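Local coordinates for protein fumarylacetoacetate hydrolase (Burkholderia xenovorans, PDB 5TI1) that probably hydrolyses fumarylacetoacetate to fumarate and acetoacetate, the last step of phenylalanine and tyrosine breakdown, with a magnesium ion bound in its metal site, at residues B[98-101]-B[102-106]; B[177-181]-B[182-186]; B[241-244]-B[245-249]. One frame throughout, in Å; residues are numbered along the deposited sequence.

Contact 1: B[98-101]-B[102-106]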
# COMPACT_ATOMS: atom_id res chain seq x y z
N ILE B 98 -4.75 -15.85 11.46
CA ILE B 98 -5.93 -15.41 10.71
C ILE B 98 -6.10 -16.25 9.45
O ILE B 98 -7.20 -16.72 9.13
CB ILE B 98 -5.85 -13.91 10.39
CG1 ILE B 98 -5.97 -13.07 11.66
CG2 ILE B 98 -6.95 -13.52 9.44
CD1 ILE B 98 -5.55 -11.60 11.46
N ALA B 99 -5.00 -16.47 8.72
CA ALA B 99 -5.05 -17.24 7.48
C ALA B 99 -5.66 -18.62 7.68
O ALA B 99 -6.15 -19.21 6.71
CB ALA B 99 -3.65 -17.38 6.89
N LEU B 100 -5.67 -19.14 8.91
CA LEU B 100 -6.25 -20.45 9.17
C LEU B 100 -7.74 -20.50 8.89
O LEU B 100 -8.30 -21.59 8.78
CB LEU B 100 -5.98 -20.86 10.62
CG LEU B 100 -4.54 -21.23 10.96
CD1 LEU B 100 -4.48 -21.71 12.39
CD2 LEU B 100 -4.05 -22.29 9.98
N GLY B 101 -8.40 -19.35 8.78
CA GLY B 101 -9.79 -19.31 8.37
C GLY B 101 -10.75 -19.26 9.54
O GLY B 101 -10.41 -19.55 10.69
N ARG B 102 -12.00 -18.94 9.20
CA ARG B 102 -13.01 -18.61 10.19
C ARG B 102 -13.34 -19.79 11.11
O ARG B 102 -13.64 -19.59 12.29
CB ARG B 102 -14.27 -18.11 9.50
CG ARG B 102 -15.28 -17.48 10.43
CD ARG B 102 -16.40 -16.81 9.66
NE ARG B 102 -17.22 -17.77 8.94
CZ ARG B 102 -18.38 -17.47 8.37
NH1 ARG B 102 -19.07 -18.41 7.74
NH2 ARG B 102 -18.86 -16.23 8.45
N ASP B 103 -13.31 -21.02 10.59
CA ASP B 103 -13.49 -22.17 11.48
C ASP B 103 -12.43 -22.21 12.57
O ASP B 103 -12.71 -22.63 13.70
CB ASP B 103 -13.47 -23.48 10.68
CG ASP B 103 -14.72 -23.68 9.85
OD1 ASP B 103 -15.66 -22.87 9.98
OD2 ASP B 103 -14.74 -24.64 9.06
N ALA B 104 -11.21 -21.77 12.26
CA ALA B 104 -10.17 -21.72 13.27
C ALA B 104 -10.44 -20.62 14.30
O ALA B 104 -10.34 -20.86 15.50
CB ALA B 104 -8.80 -21.51 12.61
N TRP B 105 -10.80 -19.42 13.83
CA TRP B 105 -11.06 -18.32 14.77
C TRP B 105 -12.14 -18.72 15.76
O TRP B 105 -12.06 -18.37 16.95
CB TRP B 105 -11.50 -17.06 14.03
CG TRP B 105 -10.78 -16.74 12.77
CD1 TRP B 105 -9.50 -17.09 12.44
CD2 TRP B 105 -11.29 -16.01 11.67
NE1 TRP B 105 -9.19 -16.61 11.19
CE2 TRP B 105 -10.28 -15.95 10.69
CE3 TRP B 105 -12.52 -15.39 11.40
CZ2 TRP B 105 -10.46 -15.31 9.47
CZ3 TRP B 105 -12.70 -14.76 10.19
CH2 TRP B 105 -11.67 -14.72 9.24
N ARG B 106 -13.16 -19.44 15.30
CA ARG B 106 -14.28 -19.77 16.17
C ARG B 106 -13.93 -20.92 17.11
O ARG B 106 -14.29 -20.87 18.29
CB ARG B 106 -15.51 -20.10 15.33
CG ARG B 106 -16.01 -18.90 14.56
CD ARG B 106 -17.24 -19.23 13.72
NE ARG B 106 -17.82 -18.02 13.15
CZ ARG B 106 -18.92 -17.98 12.41
NH1 ARG B 106 -19.57 -19.11 12.12
NH2 ARG B 106 -19.36 -16.82 11.94
O HOH W 1 -10.55 -22.68 9.46
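Trp105 reaches back with its indole to the carbonyl of Ile98: NE1 donates to Ile98 O at 2.9 Å with an N-H...O angle of 152°. The acceptor lies in the ring plane, and the donor lies in the carbonyl plane, on a lone pair. Ile98 O also receives Gly101 N, so two N-H groups grip it. With CG beside its own backbone N (chi1 -41°), the indole is laid against Gly101, whose O lies over one face, 3.2 Å from Trp105 CD1. Beside the bond, Ile98 CG2 packs on Trp105 CZ2 at 3.9 Å; that methyl is the branch standing anti to Ile98 N. The stretch joins helix 95-99 to helix 102-116 in the N-terminal region, with Gly101 as N-cap of the second helix. Its phi of 96° is positive, a region readily reached by glycine. Gly101 O accepts from Trp105 N at 3.2 Å and, weakly, from Ala104 N. On the flank, Leu100 CB meets Ala104 CB at 3.5 Å, and a water donates to Leu100 O and accepts, weakly, from Ala104 N. Phe253 meets the Trp105 ring edge-to-face.

Contact 2: B[177-181]-B[182-186]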
# COMPACT_ATOMS: atom_id res chain seq x y z
N PRO B 177 -21.83 14.27 -6.67
CA PRO B 177 -22.78 13.24 -7.14
C PRO B 177 -22.25 11.82 -7.01
O PRO B 177 -23.03 10.91 -6.69
CB PRO B 177 -23.03 13.65 -8.60
CG PRO B 177 -21.84 14.46 -8.98
CD PRO B 177 -21.46 15.20 -7.74
N ASN B 178 -20.96 11.58 -7.23
CA ASN B 178 -20.49 10.20 -7.12
C ASN B 178 -20.53 9.66 -5.69
O ASN B 178 -20.48 8.44 -5.50
CB ASN B 178 -19.07 10.07 -7.70
CG ASN B 178 -18.05 10.93 -6.97
OD1 ASN B 178 -18.41 11.84 -6.23
ND2 ASN B 178 -16.77 10.66 -7.20
N TRP B 179 -20.63 10.54 -4.68
CA TRP B 179 -20.51 10.09 -3.29
C TRP B 179 -21.66 9.17 -2.89
O TRP B 179 -21.47 8.20 -2.14
CB TRP B 179 -20.44 11.30 -2.33
CG TRP B 179 -20.08 10.88 -0.94
CD1 TRP B 179 -18.84 10.85 -0.38
CD2 TRP B 179 -20.98 10.37 0.05
NE1 TRP B 179 -18.91 10.37 0.91
CE2 TRP B 179 -20.22 10.07 1.20
CE3 TRP B 179 -22.37 10.16 0.09
CZ2 TRP B 179 -20.79 9.57 2.37
CZ3 TRP B 179 -22.93 9.66 1.25
CH2 TRP B 179 -22.14 9.36 2.37
N SER B 180 -22.87 9.46 -3.36
CA SER B 180 -24.03 8.64 -3.02
C SER B 180 -24.21 7.46 -3.98
O SER B 180 -25.17 6.69 -3.81
CB SER B 180 -25.29 9.50 -2.99
OG SER B 180 -25.18 10.51 -1.98
N GLU B 181 -23.31 7.30 -4.95
CA GLU B 181 -23.34 6.17 -5.87
C GLU B 181 -22.27 5.13 -5.56
O GLU B 181 -22.36 4.01 -6.07
CB GLU B 181 -23.18 6.65 -7.32
CG GLU B 181 -24.28 7.59 -7.79
CD GLU B 181 -25.51 6.85 -8.33
OE1 GLU B 181 -25.44 5.62 -8.48
OE2 GLU B 181 -26.53 7.51 -8.60
N MET B 182 -21.27 5.46 -4.75
CA MET B 182 -20.21 4.50 -4.46
C MET B 182 -19.54 4.88 -3.15
O MET B 182 -19.50 6.06 -2.79
CB MET B 182 -19.17 4.48 -5.59
CG MET B 182 -18.39 5.76 -5.71
SD MET B 182 -17.01 5.66 -6.86
CE MET B 182 -17.91 5.42 -8.39
N PRO B 183 -19.02 3.91 -2.43
CA PRO B 183 -18.18 4.24 -1.28
C PRO B 183 -16.79 4.64 -1.75
O PRO B 183 -15.90 3.79 -1.86
CB PRO B 183 -18.16 2.94 -0.46
CG PRO B 183 -18.46 1.86 -1.47
CD PRO B 183 -19.35 2.47 -2.50
N ILE B 184 -16.59 5.93 -2.04
CA ILE B 184 -15.30 6.36 -2.56
C ILE B 184 -14.21 6.10 -1.53
O ILE B 184 -14.45 6.07 -0.31
CB ILE B 184 -15.31 7.84 -2.98
CG1 ILE B 184 -15.43 8.74 -1.76
CG2 ILE B 184 -16.42 8.12 -3.99
CD1 ILE B 184 -15.21 10.18 -2.09
N GLY B 185 -12.99 5.92 -2.02
CA GLY B 185 -11.85 5.60 -1.17
C GLY B 185 -10.57 5.77 -1.96
O GLY B 185 -10.58 6.06 -3.16
N TYR B 186 -9.46 5.57 -1.26
CA TYR B 186 -8.13 5.74 -1.83
C TYR B 186 -7.20 4.74 -1.16
O TYR B 186 -7.49 4.24 -0.07
CB TYR B 186 -7.64 7.19 -1.65
CG TYR B 186 -7.38 7.58 -0.21
CD1 TYR B 186 -8.42 7.92 0.64
CD2 TYR B 186 -6.09 7.59 0.31
CE1 TYR B 186 -8.19 8.26 1.98
CE2 TYR B 186 -5.84 7.93 1.64
CZ TYR B 186 -6.89 8.26 2.48
OH TYR B 186 -6.63 8.59 3.80
O HOH W 2 -18.66 7.62 -0.64
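Backbone hydrogen bonding from Met182 to Asn178 is slight: Met182 N donates to Asn178 O at 3.2 Å, a weak bond bent to 124°. The same carbonyl takes Glu181 N, at 3.1 Å, so one acceptor serves both amides of the turn. A water makes the second polar link, donating to Trp179 O and accepting from Ile184 N at 3.0 Å; it sits over one face of the Trp179 indole.

Apolar contact is made by Ile184 CD1, 4.1 Å from Trp179 CD1, the side chains crossing at about a right angle. Carbon also packs on polar atoms: Ile184 CG2, left beside the backbone N by a chi1 of 69°, approaches Asn178 ND2, and Met182 CG lies 3.4 Å from Asn178 O.

Polar ends find partners elsewhere: Asn178 ND2 donates to Val272 O and Trp269 O of the second subunit, Glu181 OE2 forms a salt bridge with Arg214 NE of the second subunit, and Trp179 NE1 donates to O of Tyr155, predicted to bind substrate.

From these interface residues an inverse gamma turn centred on Pro183 leads into strand 185-188, outermost in its sheet within this chain and next to strand 151-154, which bears the magnesium ligand Asp153.

Contact 3: B[241-244]-B[245-249]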
# COMPACT_ATOMS: atom_id res chain seq x y z
N GLU B 241 -11.13 -11.32 -9.41
CA GLU B 241 -12.29 -12.05 -8.90
C GLU B 241 -13.00 -11.22 -7.84
O GLU B 241 -12.65 -11.28 -6.65
CB GLU B 241 -11.88 -13.41 -8.34
CG GLU B 241 -11.44 -14.40 -9.42
CD GLU B 241 -11.22 -15.81 -8.89
OE1 GLU B 241 -10.73 -16.67 -9.67
OE2 GLU B 241 -11.55 -16.08 -7.71
N PRO B 242 -14.01 -10.44 -8.22
CA PRO B 242 -14.70 -9.58 -7.24
C PRO B 242 -15.30 -10.37 -6.07
O PRO B 242 -15.65 -11.54 -6.20
CB PRO B 242 -15.81 -8.93 -8.07
CG PRO B 242 -15.28 -8.96 -9.48
CD PRO B 242 -14.53 -10.26 -9.58
N VAL B 243 -15.41 -9.70 -4.92
CA VAL B 243 -16.15 -10.21 -3.77
C VAL B 243 -17.55 -9.59 -3.80
O VAL B 243 -17.68 -8.36 -3.84
CB VAL B 243 -15.44 -9.87 -2.45
CG1 VAL B 243 -16.24 -10.42 -1.26
CG2 VAL B 243 -14.03 -10.41 -2.45
N THR B 244 -18.59 -10.43 -3.79
CA THR B 244 -19.94 -9.89 -3.82
C THR B 244 -20.29 -9.27 -2.47
O THR B 244 -19.69 -9.58 -1.43
CB THR B 244 -20.99 -10.97 -4.19
OG1 THR B 244 -21.13 -11.91 -3.12
CG2 THR B 244 -20.60 -11.70 -5.48
N CYS B 245 -21.26 -8.36 -2.51
CA CYS B 245 -21.64 -7.68 -1.28
C CYS B 245 -22.15 -8.67 -0.25
O CYS B 245 -21.81 -8.58 0.94
CB CYS B 245 -22.68 -6.61 -1.57
SG CYS B 245 -22.87 -5.44 -0.23
N ALA B 246 -22.96 -9.64 -0.69
CA ALA B 246 -23.50 -10.64 0.23
C ALA B 246 -22.40 -11.50 0.84
O ALA B 246 -22.55 -12.00 1.96
CB ALA B 246 -24.52 -11.51 -0.50
N ASP B 247 -21.30 -11.71 0.12
CA ASP B 247 -20.22 -12.57 0.58
C ASP B 247 -19.17 -11.81 1.37
O ASP B 247 -18.29 -12.43 1.97
CB ASP B 247 -19.58 -13.28 -0.62
CG ASP B 247 -18.49 -14.27 -0.23
OD1 ASP B 247 -18.72 -15.07 0.71
OD2 ASP B 247 -17.40 -14.26 -0.86
N ALA B 248 -19.28 -10.48 1.42
CA ALA B 248 -18.17 -9.64 1.85
C ALA B 248 -17.78 -9.89 3.30
O ALA B 248 -16.60 -10.05 3.62
CB ALA B 248 -18.53 -8.17 1.63
N GLU B 249 -18.77 -9.93 4.21
CA GLU B 249 -18.47 -9.96 5.64
C GLU B 249 -17.73 -11.23 6.05
O GLU B 249 -16.94 -11.21 7.00
CB GLU B 249 -19.75 -9.80 6.47
CG GLU B 249 -20.30 -8.38 6.49
CD GLU B 249 -21.50 -8.24 7.43
OE1 GLU B 249 -21.65 -9.08 8.33
OE2 GLU B 249 -22.28 -7.28 7.26
O HOH W 3 -17.99 -13.18 -3.65
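This is a local helix-capping contact: Thr244 takes the N-cap position of the short helix 245-248, whose bonds are few, at the end of the loop that follows strand 223-233. The evidence is the approach of Asp247, whose backbone N donates to Thr244 OG1 at 3.3 Å with an N-H...O angle of 138°. The hydroxyl is put there by its first torsion (chi1 70°), which sets OG1 between the backbone N and the carbonyl carbon of Thr244 and leaves CG2 beside the N. The same Asp247 N also reaches Thr244 O at 3.1 Å, but that bond is weak, its angle being 128°. Ala248 N comes within 3.0 Å of Thr244 O, yet at too poor an angle for a hydrogen bond. One amide is therefore shared by a side-chain and a main-chain oxygen of the cap residue, and OG1 additionally lies 3.2 Å from Asp247 CB, the two side chains crossing obliquely.

Capping of this kind supplies an acceptor to an amide of the first turn, which has no carbonyl of an earlier helical turn to bond. Here Asp247 CG points away from its own N and carries OD2 back toward the incoming loop, where a water accepts from Thr244 N at 2.8 Å and donates to Asp247 OD2. The same OD2 accepts from His251 NE2 just beyond the helix, so the histidine and the water probably fix the rotation of the carboxylate between them.

The apolar part lies on Val243, whose CG1 touches Ala248 CA at 3.7 Å and Ala248 CB at 4.3 Å. Separately, Val243 CG1 lies 4.0 Å from Asp247 OD2, the side chains at about a right angle. Cys245 and Ala248 pack on helix 353-362, and Val243 N donates to Thr361 OG1 in the same helix.

The three contacts follow one another along the chain and none touches another. Contact 1 belongs to the N-terminal region, contacts 2 and 3 to the C-terminal one. Contacts 1 and 2 are about 32 Å apart between centres and about 20 Å between nearest atoms. Contacts 1 and 3 have centres about 18 Å and nearest atoms about 6 Å apart; for contacts 2 and 3 the values are about 18 and 9 Å. Helix 353-362 relates these last two, since Met182, Pro183, Cys245 and Ala248 pack against it. Contact 2 alone approaches the predicted active site: the Trp179 side chain is about 3 Å from that of Tyr155, a predicted substrate-binding residue, and about 7 Å from that of His160, the probable proton acceptor.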